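Local structure of TbpB (3HOL) at residues W382-K388 with N494-V500; K447-F453 with N464-N468. The protein probably binds host transferrin as a bacterial surface lipoprotein, forming part of a receptor for iron acquisition. One frame throughout, in Å; residues are numbered along the deposited sequence.

Interaction 1: residues W382-K388 with N494-V500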
ATOM      1  N   TRP A 382     -16.543  -5.959  17.931  1.00 18.00           N
ATOM      2  CA  TRP A 382     -15.259  -6.607  17.781  1.00 18.44           C
ATOM      3  C   TRP A 382     -15.433  -8.004  17.205  1.00 18.48           C
ATOM      4  O   TRP A 382     -16.550  -8.512  17.117  1.00 17.58           O
ATOM      5  CB  TRP A 382     -14.487  -6.581  19.110  1.00 18.38           C
ATOM      6  CG  TRP A 382     -15.144  -7.273  20.306  1.00 19.45           C
ATOM      7  CD1 TRP A 382     -16.450  -7.170  20.731  1.00 20.37           C
ATOM      8  CD2 TRP A 382     -14.493  -8.155  21.239  1.00 20.34           C
ATOM      9  NE1 TRP A 382     -16.648  -7.928  21.879  1.00 18.77           N
ATOM     10  CE2 TRP A 382     -15.469  -8.556  22.197  1.00 20.50           C
ATOM     11  CE3 TRP A 382     -13.175  -8.635  21.364  1.00 17.28           C
ATOM     12  CZ2 TRP A 382     -15.162  -9.422  23.256  1.00 19.73           C
ATOM     13  CZ3 TRP A 382     -12.867  -9.493  22.402  1.00 20.43           C
ATOM     14  CH2 TRP A 382     -13.858  -9.884  23.343  1.00 21.40           C
ATOM     15  N   ASP A 383     -14.324  -8.568  16.733  1.00 18.30           N
ATOM     16  CA  ASP A 383     -14.192  -9.966  16.299  1.00 18.41           C
ATOM     17  C   ASP A 383     -12.989 -10.519  17.068  1.00 18.81           C
ATOM     18  O   ASP A 383     -11.958  -9.832  17.237  1.00 17.49           O
ATOM     19  CB  ASP A 383     -13.926 -10.079  14.786  1.00 18.62           C
ATOM     20  CG  ASP A 383     -15.138  -9.780  13.943  1.00 19.04           C
ATOM     21  OD1 ASP A 383     -16.087 -10.591  13.944  1.00 17.87           O
ATOM     22  OD2 ASP A 383     -15.150  -8.736  13.249  1.00 18.35           O
ATOM     23  N   ALA A 384     -13.121 -11.750  17.544  1.00 18.50           N
ATOM     24  CA  ALA A 384     -12.131 -12.323  18.428  1.00 18.90           C
ATOM     25  C   ALA A 384     -12.288 -13.828  18.527  1.00 19.81           C
ATOM     26  O   ALA A 384     -13.362 -14.385  18.277  1.00 19.61           O
ATOM     27  CB  ALA A 384     -12.219 -11.705  19.832  1.00 18.93           C
ATOM     28  N   GLN A 385     -11.194 -14.468  18.902  1.00 20.54           N
ATOM     29  CA  GLN A 385     -11.231 -15.842  19.336  1.00 21.24           C
ATOM     30  C   GLN A 385     -10.388 -15.983  20.586  1.00 20.95           C
ATOM     31  O   GLN A 385      -9.285 -15.432  20.683  1.00 19.62           O
ATOM     32  CB  GLN A 385     -10.750 -16.755  18.229  1.00 21.46           C
ATOM     33  CG  GLN A 385     -10.957 -18.198  18.533  1.00 24.86           C
ATOM     34  CD  GLN A 385     -10.281 -19.056  17.505  1.00 27.11           C
ATOM     35  OE1 GLN A 385     -10.639 -19.012  16.335  1.00 31.00           O
ATOM     36  NE2 GLN A 385      -9.289 -19.826  17.926  1.00 27.90           N
ATOM     37  N   VAL A 386     -10.951 -16.682  21.574  1.00 20.33           N
ATOM     38  CA  VAL A 386     -10.251 -16.973  22.808  1.00 20.58           C
ATOM     39  C   VAL A 386     -10.244 -18.486  22.951  1.00 21.89           C
ATOM     40  O   VAL A 386     -11.277 -19.122  22.748  1.00 21.29           O
ATOM     41  CB  VAL A 386     -10.893 -16.299  24.034  1.00 19.59           C
ATOM     42  CG1 VAL A 386     -10.026 -16.542  25.268  1.00 20.03           C
ATOM     43  CG2 VAL A 386     -11.082 -14.763  23.831  1.00 18.42           C
ATOM     44  N   SER A 387      -9.081 -19.055  23.282  1.00 23.57           N
ATOM     45  CA  SER A 387      -8.922 -20.528  23.330  1.00 26.18           C
ATOM     46  C   SER A 387      -8.161 -21.035  24.539  1.00 27.35           C
ATOM     47  O   SER A 387      -7.154 -20.427  24.969  1.00 27.68           O
ATOM     48  CB  SER A 387      -8.206 -21.056  22.076  1.00 26.22           C
ATOM     49  OG  SER A 387      -8.971 -20.818  20.922  1.00 26.86           O
ATOM     50  N   LYS A 388      -8.628 -22.177  25.054  1.00 28.14           N
ATOM     51  CA  LYS A 388      -7.938 -22.908  26.100  1.00 29.69           C
ATOM     52  C   LYS A 388      -8.204 -24.377  25.865  1.00 30.04           C
ATOM     53  O   LYS A 388      -7.806 -24.900  24.823  1.00 29.64           O
ATOM     54  CB  LYS A 388      -8.452 -22.490  27.466  1.00 30.09           C
ATOM     55  CG  LYS A 388      -7.492 -21.607  28.173  1.00 32.83           C
ATOM     56  CD  LYS A 388      -6.593 -22.368  29.081  1.00 35.98           C
ATOM     57  CE  LYS A 388      -6.804 -21.908  30.500  1.00 38.38           C
ATOM     58  NZ  LYS A 388      -6.006 -22.749  31.441  1.00 43.71           N
ATOM     59  N   ASN A 494      -1.653 -20.919  29.523  1.00 34.58           N
ATOM     60  CA  ASN A 494      -2.813 -20.388  30.258  1.00 33.11           C
ATOM     61  C   ASN A 494      -3.898 -19.760  29.399  1.00 31.01           C
ATOM     62  O   ASN A 494      -4.811 -19.124  29.931  1.00 30.50           O
ATOM     63  CB  ASN A 494      -2.339 -19.365  31.312  1.00 34.15           C
ATOM     64  CG  ASN A 494      -1.424 -19.992  32.340  1.00 37.19           C
ATOM     65  OD1 ASN A 494      -1.425 -21.217  32.499  1.00 40.91           O
ATOM     66  ND2 ASN A 494      -0.637 -19.167  33.045  1.00 40.34           N
ATOM     67  N   GLY A 495      -3.802 -19.935  28.081  1.00 28.26           N
ATOM     68  CA  GLY A 495      -4.857 -19.483  27.172  1.00 25.57           C
ATOM     69  C   GLY A 495      -4.337 -18.588  26.062  1.00 22.53           C
ATOM     70  O   GLY A 495      -3.292 -17.943  26.217  1.00 23.15           O
ATOM     71  N   SER A 496      -5.093 -18.512  24.978  1.00 20.42           N
ATOM     72  CA  SER A 496      -4.727 -17.699  23.799  1.00 19.01           C
ATOM     73  C   SER A 496      -5.846 -16.730  23.440  1.00 18.98           C
ATOM     74  O   SER A 496      -7.028 -17.032  23.641  1.00 17.86           O
ATOM     75  CB  SER A 496      -4.454 -18.600  22.587  1.00 17.94           C
ATOM     76  OG  SER A 496      -3.406 -19.516  22.865  1.00 18.27           O
ATOM     77  N   VAL A 497      -5.485 -15.591  22.859  1.00 18.08           N
ATOM     78  CA  VAL A 497      -6.503 -14.681  22.294  1.00 17.94           C
ATOM     79  C   VAL A 497      -5.993 -13.932  21.068  1.00 17.69           C
ATOM     80  O   VAL A 497      -4.808 -13.606  20.973  1.00 17.50           O
ATOM     81  CB  VAL A 497      -7.008 -13.667  23.354  1.00 17.89           C
ATOM     82  CG1 VAL A 497      -5.858 -12.951  24.062  1.00 17.39           C
ATOM     83  CG2 VAL A 497      -8.037 -12.641  22.733  1.00 19.54           C
ATOM     84  N   GLY A 498      -6.905 -13.678  20.138  1.00 17.98           N
ATOM     85  CA  GLY A 498      -6.692 -12.734  19.034  1.00 17.14           C
ATOM     86  C   GLY A 498      -7.963 -11.893  18.931  1.00 16.85           C
ATOM     87  O   GLY A 498      -9.070 -12.430  18.953  1.00 17.20           O
ATOM     88  N   ALA A 499      -7.824 -10.570  18.823  1.00 15.89           N
ATOM     89  CA  ALA A 499      -8.983  -9.721  18.909  1.00 14.63           C
ATOM     90  C   ALA A 499      -8.729  -8.493  18.051  1.00 14.53           C
ATOM     91  O   ALA A 499      -7.632  -7.924  18.101  1.00 13.56           O
ATOM     92  CB  ALA A 499      -9.215  -9.298  20.378  1.00 14.65           C
ATOM     93  N   VAL A 500      -9.727  -8.094  17.259  1.00 13.68           N
ATOM     94  CA  VAL A 500      -9.684  -6.788  16.570  1.00 14.02           C
ATOM     95  C   VAL A 500     -10.944  -6.008  16.891  1.00 15.07           C
ATOM     96  O   VAL A 500     -12.020  -6.604  16.968  1.00 16.85           O
ATOM     97  CB  VAL A 500      -9.523  -6.938  15.025  1.00 14.46           C
ATOM     98  CG1 VAL A 500      -8.145  -7.472  14.697  1.00 12.78           C
ATOM     99  CG2 VAL A 500     -10.608  -7.874  14.435  1.00 12.08           C
TER

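Interaction 2: residues K447-F453 with N464-N468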
ATOM      1  N   LYS A 447      -6.672  -6.924  29.811  1.00 21.13           N
ATOM      2  CA  LYS A 447      -6.750  -7.952  30.854  1.00 20.84           C
ATOM      3  C   LYS A 447      -8.191  -8.401  31.055  1.00 21.32           C
ATOM      4  O   LYS A 447      -9.147  -7.738  30.607  1.00 19.65           O
ATOM      5  CB  LYS A 447      -6.220  -7.403  32.183  1.00 21.31           C
ATOM      6  CG  LYS A 447      -7.004  -6.190  32.670  1.00 23.04           C
ATOM      7  CD  LYS A 447      -6.507  -5.666  33.991  1.00 28.20           C
ATOM      8  CE  LYS A 447      -7.380  -6.228  35.101  1.00 30.22           C
ATOM      9  NZ  LYS A 447      -7.036  -5.592  36.378  1.00 36.63           N
ATOM     10  N   THR A 448      -8.342  -9.526  31.736  1.00 20.10           N
ATOM     11  CA  THR A 448      -9.665  -9.951  32.191  1.00 21.11           C
ATOM     12  C   THR A 448      -9.822  -9.458  33.612  1.00 21.21           C
ATOM     13  O   THR A 448      -8.858  -8.942  34.226  1.00 21.42           O
ATOM     14  CB  THR A 448      -9.794 -11.495  32.224  1.00 21.09           C
ATOM     15  OG1 THR A 448      -8.802 -12.025  33.104  1.00 20.62           O
ATOM     16  CG2 THR A 448      -9.571 -12.092  30.846  1.00 19.47           C
ATOM     17  N   SER A 449     -11.027  -9.605  34.147  1.00 21.48           N
ATOM     18  CA  SER A 449     -11.274  -9.440  35.581  1.00 21.66           C
ATOM     19  C   SER A 449     -10.359 -10.384  36.400  1.00 23.47           C
ATOM     20  O   SER A 449      -9.639 -11.268  35.821  1.00 23.26           O
ATOM     21  CB  SER A 449     -12.745  -9.754  35.873  1.00 20.35           C
ATOM     22  OG  SER A 449     -13.027 -11.128  35.601  1.00 20.62           O
ATOM     23  N   ASP A 450     -10.366 -10.224  37.726  1.00 23.99           N
ATOM     24  CA  ASP A 450      -9.567 -11.146  38.541  1.00 26.73           C
ATOM     25  C   ASP A 450     -10.030 -12.604  38.367  1.00 26.08           C
ATOM     26  O   ASP A 450      -9.208 -13.480  38.187  1.00 27.06           O
ATOM     27  CB  ASP A 450      -9.502 -10.731  40.022  1.00 27.38           C
ATOM     28  CG  ASP A 450      -8.258 -11.324  40.754  1.00 33.59           C
ATOM     29  OD1 ASP A 450      -7.370 -10.542  41.184  1.00 40.32           O
ATOM     30  OD2 ASP A 450      -8.149 -12.569  40.894  1.00 37.42           O
ATOM     31  N   ALA A 451     -11.339 -12.861  38.378  1.00 26.16           N
ATOM     32  CA  ALA A 451     -11.844 -14.232  38.185  1.00 25.65           C
ATOM     33  C   ALA A 451     -11.824 -14.745  36.737  1.00 25.44           C
ATOM     34  O   ALA A 451     -12.036 -15.945  36.507  1.00 23.53           O
ATOM     35  CB  ALA A 451     -13.259 -14.381  38.754  1.00 26.27           C
ATOM     36  N   GLY A 452     -11.620 -13.849  35.762  1.00 24.28           N
ATOM     37  CA  GLY A 452     -11.596 -14.269  34.345  1.00 23.35           C
ATOM     38  C   GLY A 452     -12.994 -14.660  33.895  1.00 23.91           C
ATOM     39  O   GLY A 452     -13.977 -14.295  34.546  1.00 21.81           O
ATOM     40  N   PHE A 453     -13.099 -15.379  32.782  1.00 24.09           N
ATOM     41  CA  PHE A 453     -14.396 -15.794  32.268  1.00 26.48           C
ATOM     42  C   PHE A 453     -14.376 -17.196  31.712  1.00 27.33           C
ATOM     43  O   PHE A 453     -13.299 -17.711  31.346  1.00 26.63           O
ATOM     44  CB  PHE A 453     -14.978 -14.775  31.259  1.00 27.04           C
ATOM     45  CG  PHE A 453     -14.281 -14.722  29.915  1.00 28.08           C
ATOM     46  CD1 PHE A 453     -14.785 -15.446  28.823  1.00 29.58           C
ATOM     47  CD2 PHE A 453     -13.185 -13.893  29.710  1.00 28.11           C
ATOM     48  CE1 PHE A 453     -14.174 -15.387  27.562  1.00 29.19           C
ATOM     49  CE2 PHE A 453     -12.567 -13.816  28.434  1.00 31.07           C
ATOM     50  CZ  PHE A 453     -13.053 -14.567  27.370  1.00 29.99           C
ATOM     51  N   ASN A 464     -11.863 -20.780  34.485  1.00 29.15           N
ATOM     52  CA  ASN A 464     -12.013 -19.592  33.645  1.00 28.07           C
ATOM     53  C   ASN A 464     -10.683 -19.176  33.039  1.00 27.14           C
ATOM     54  O   ASN A 464      -9.651 -19.250  33.705  1.00 26.31           O
ATOM     55  CB  ASN A 464     -12.523 -18.438  34.487  1.00 28.30           C
ATOM     56  CG  ASN A 464     -13.966 -18.590  34.861  1.00 28.73           C
ATOM     57  OD1 ASN A 464     -14.658 -19.526  34.427  1.00 26.96           O
ATOM     58  ND2 ASN A 464     -14.446 -17.654  35.666  1.00 29.60           N
ATOM     59  N   VAL A 465     -10.692 -18.707  31.794  1.00 26.68           N
ATOM     60  CA  VAL A 465      -9.480 -18.093  31.250  1.00 25.84           C
ATOM     61  C   VAL A 465      -9.198 -16.760  31.948  1.00 25.20           C
ATOM     62  O   VAL A 465     -10.126 -15.997  32.256  1.00 23.55           O
ATOM     63  CB  VAL A 465      -9.556 -17.854  29.722  1.00 26.94           C
ATOM     64  CG1 VAL A 465      -9.891 -19.129  29.011  1.00 29.04           C
ATOM     65  CG2 VAL A 465     -10.579 -16.750  29.373  1.00 25.84           C
ATOM     66  N   LYS A 466      -7.917 -16.484  32.177  1.00 24.49           N
ATOM     67  CA  LYS A 466      -7.472 -15.183  32.696  1.00 24.16           C
ATOM     68  C   LYS A 466      -6.338 -14.609  31.851  1.00 24.03           C
ATOM     69  O   LYS A 466      -5.472 -15.355  31.372  1.00 24.02           O
ATOM     70  CB  LYS A 466      -7.012 -15.302  34.145  1.00 24.58           C
ATOM     71  CG  LYS A 466      -8.070 -15.922  35.048  1.00 26.53           C
ATOM     72  CD  LYS A 466      -7.539 -16.198  36.435  1.00 30.08           C
ATOM     73  CE  LYS A 466      -8.561 -17.019  37.226  1.00 34.28           C
ATOM     74  NZ  LYS A 466      -8.124 -17.278  38.634  1.00 36.21           N
ATOM     75  N   PHE A 467      -6.351 -13.288  31.664  1.00 22.19           N
ATOM     76  CA  PHE A 467      -5.275 -12.600  30.974  1.00 22.62           C
ATOM     77  C   PHE A 467      -4.864 -11.359  31.760  1.00 23.25           C
ATOM     78  O   PHE A 467      -5.722 -10.642  32.300  1.00 22.47           O
ATOM     79  CB  PHE A 467      -5.720 -12.203  29.548  1.00 21.96           C
ATOM     80  CG  PHE A 467      -5.911 -13.375  28.627  1.00 21.09           C
ATOM     81  CD1 PHE A 467      -4.807 -13.953  27.970  1.00 20.37           C
ATOM     82  CD2 PHE A 467      -7.182 -13.924  28.421  1.00 19.38           C
ATOM     83  CE1 PHE A 467      -4.983 -15.067  27.122  1.00 20.71           C
ATOM     84  CE2 PHE A 467      -7.371 -15.028  27.564  1.00 20.17           C
ATOM     85  CZ  PHE A 467      -6.259 -15.601  26.913  1.00 17.71           C
ATOM     86  N   ASN A 468      -3.555 -11.135  31.855  1.00 23.89           N
ATOM     87  CA  ASN A 468      -3.015  -9.864  32.334  1.00 26.46           C
ATOM     88  C   ASN A 468      -1.885  -9.329  31.455  1.00 26.44           C
ATOM     89  O   ASN A 468      -1.155 -10.121  30.848  1.00 27.29           O
ATOM     90  CB  ASN A 468      -2.491 -10.008  33.763  1.00 26.92           C
ATOM     91  CG  ASN A 468      -3.581 -10.250  34.735  1.00 30.05           C
ATOM     92  OD1 ASN A 468      -4.102  -9.306  35.358  1.00 34.14           O
ATOM     93  ND2 ASN A 468      -3.999 -11.521  34.845  1.00 33.56           N
TER
HETATM   94  O   HOH W   1      -7.169 -10.102  35.609  1.00 38.81           O
HETATM   95  O   HOH W   2      -6.967 -12.683  36.079  1.00 40.78           O

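Interaction 1: residues W382-K388 with N494-V500
Val386 and Val497 lie side by side on one face of the sheet, their branches pointing the same way, with CG2 of Val386 3.9 Å from CG2 of Val497. At Val497 the rotation about CA-CB sets CG2 opposite the main-chain N, where it meets the Val386 methyl. On the same face the CB atoms of Ala384 and Ala499 meet at 3.9 Å, and the methyl of Ala499 also sits at the edge of the Trp382 ring, near its plane, 4.1 Å from CE3. The indole NE1 is bonded beyond the pair to Phe422 O. On the other face, CG2 of Val500 lies 4.0 Å from Asp383 CB, and both side chains touch Leu358 of strand 356-363.

Between these faces six backbone hydrogen bonds join Asp383 with Val500, Gln385 with Gly498 and Ser387 with Ser496, two to each pair. The bond from Val500 N to Asp383 O is 2.8 Å long and almost straight at 169°. At the polar end Gln385 NE2 donates to Ser387 OG (3.2 Å), which also bonds Asn391. Lys388 CG lies 3.5 Å from Gly495 CA, and the bends beyond it carry CE to 3.5 Å from Asn494 O. The segments run at 178° to each other. Their pairing joins strand 375-387, early in this barrel, to strand 495-508, the last of the chain, and so closes the antiparallel barrel of the TbpB lobe.

Interaction 2: residues K447-F453 with N464-N468
Thr448 and Phe467 meet through a hydroxyl that chi1 of 59° sets between the threonine's own N and carbonyl carbon, where OG1 accepts a bond from Phe467 N (3.1 Å) and donates one to Ser449 O. The same rotation puts CG2 beside the threonine N, in plane with the Phe467 ring at its edge, near CD2. In Val465, chi1 of -54° places CG1 beside the backbone N and leaves CG2 between N and the carbonyl carbon; the CG2 methyl stands over one face of the Phe453 ring, 3.8 Å from the centroid and shifted toward the rim, in a CH-pi contact. Thr448 N returns a bond to Phe467 O (2.9 Å), tilted from the carbonyl plane.

These segments belong to the long connection of the beta hairpin formed by strands 441-447 and 470-477, whose limbs pair antiparallel without forming regular strand. A single bridge pairs Phe453 with Val465: Phe453 N donates to Val465 O (3.1 Å), while the return bond is weak. Gly452, at positive phi, lets its CA come within 3.1 Å of Val465 O.

Farther out, Asn464 ND2 donates to Ala451 O (3.1 Å) from well above that carbonyl's plane, though the oxygen lies in the amide's own plane. Lys466 runs extended past the carbonyls of Asp450 and Ala451. Its NZ stays 5.2 Å from Asp450 OD2, too far for a salt bridge. A water lies 3.0 Å from Ser449 O, probably donating to it, and accepts a weak bond from Asn468 ND2.

The centres of interactions 1 and 2 are about 12 Å apart, and both belong to the second of the two barrel domains. Along the chain, interaction 2 lies within the 105 residues between the two segments of interaction 1, which include most of the barrel's strands: strand 375-387 comes first, then the loop between strands 441-447 and 470-477, and finally strand 495-508. The two contacts touch directly. The Phe467 ring packs on strand 495-508, its CE1 3.8 Å from Val497 CG1, and Val465 CG1 lies 3.5 Å from Lys388 CG. Phe453, Val465 and Phe467 all reach Val386, so the loop after strand 441-447 folds against the Val386 end of the strand pair that closes the barrel.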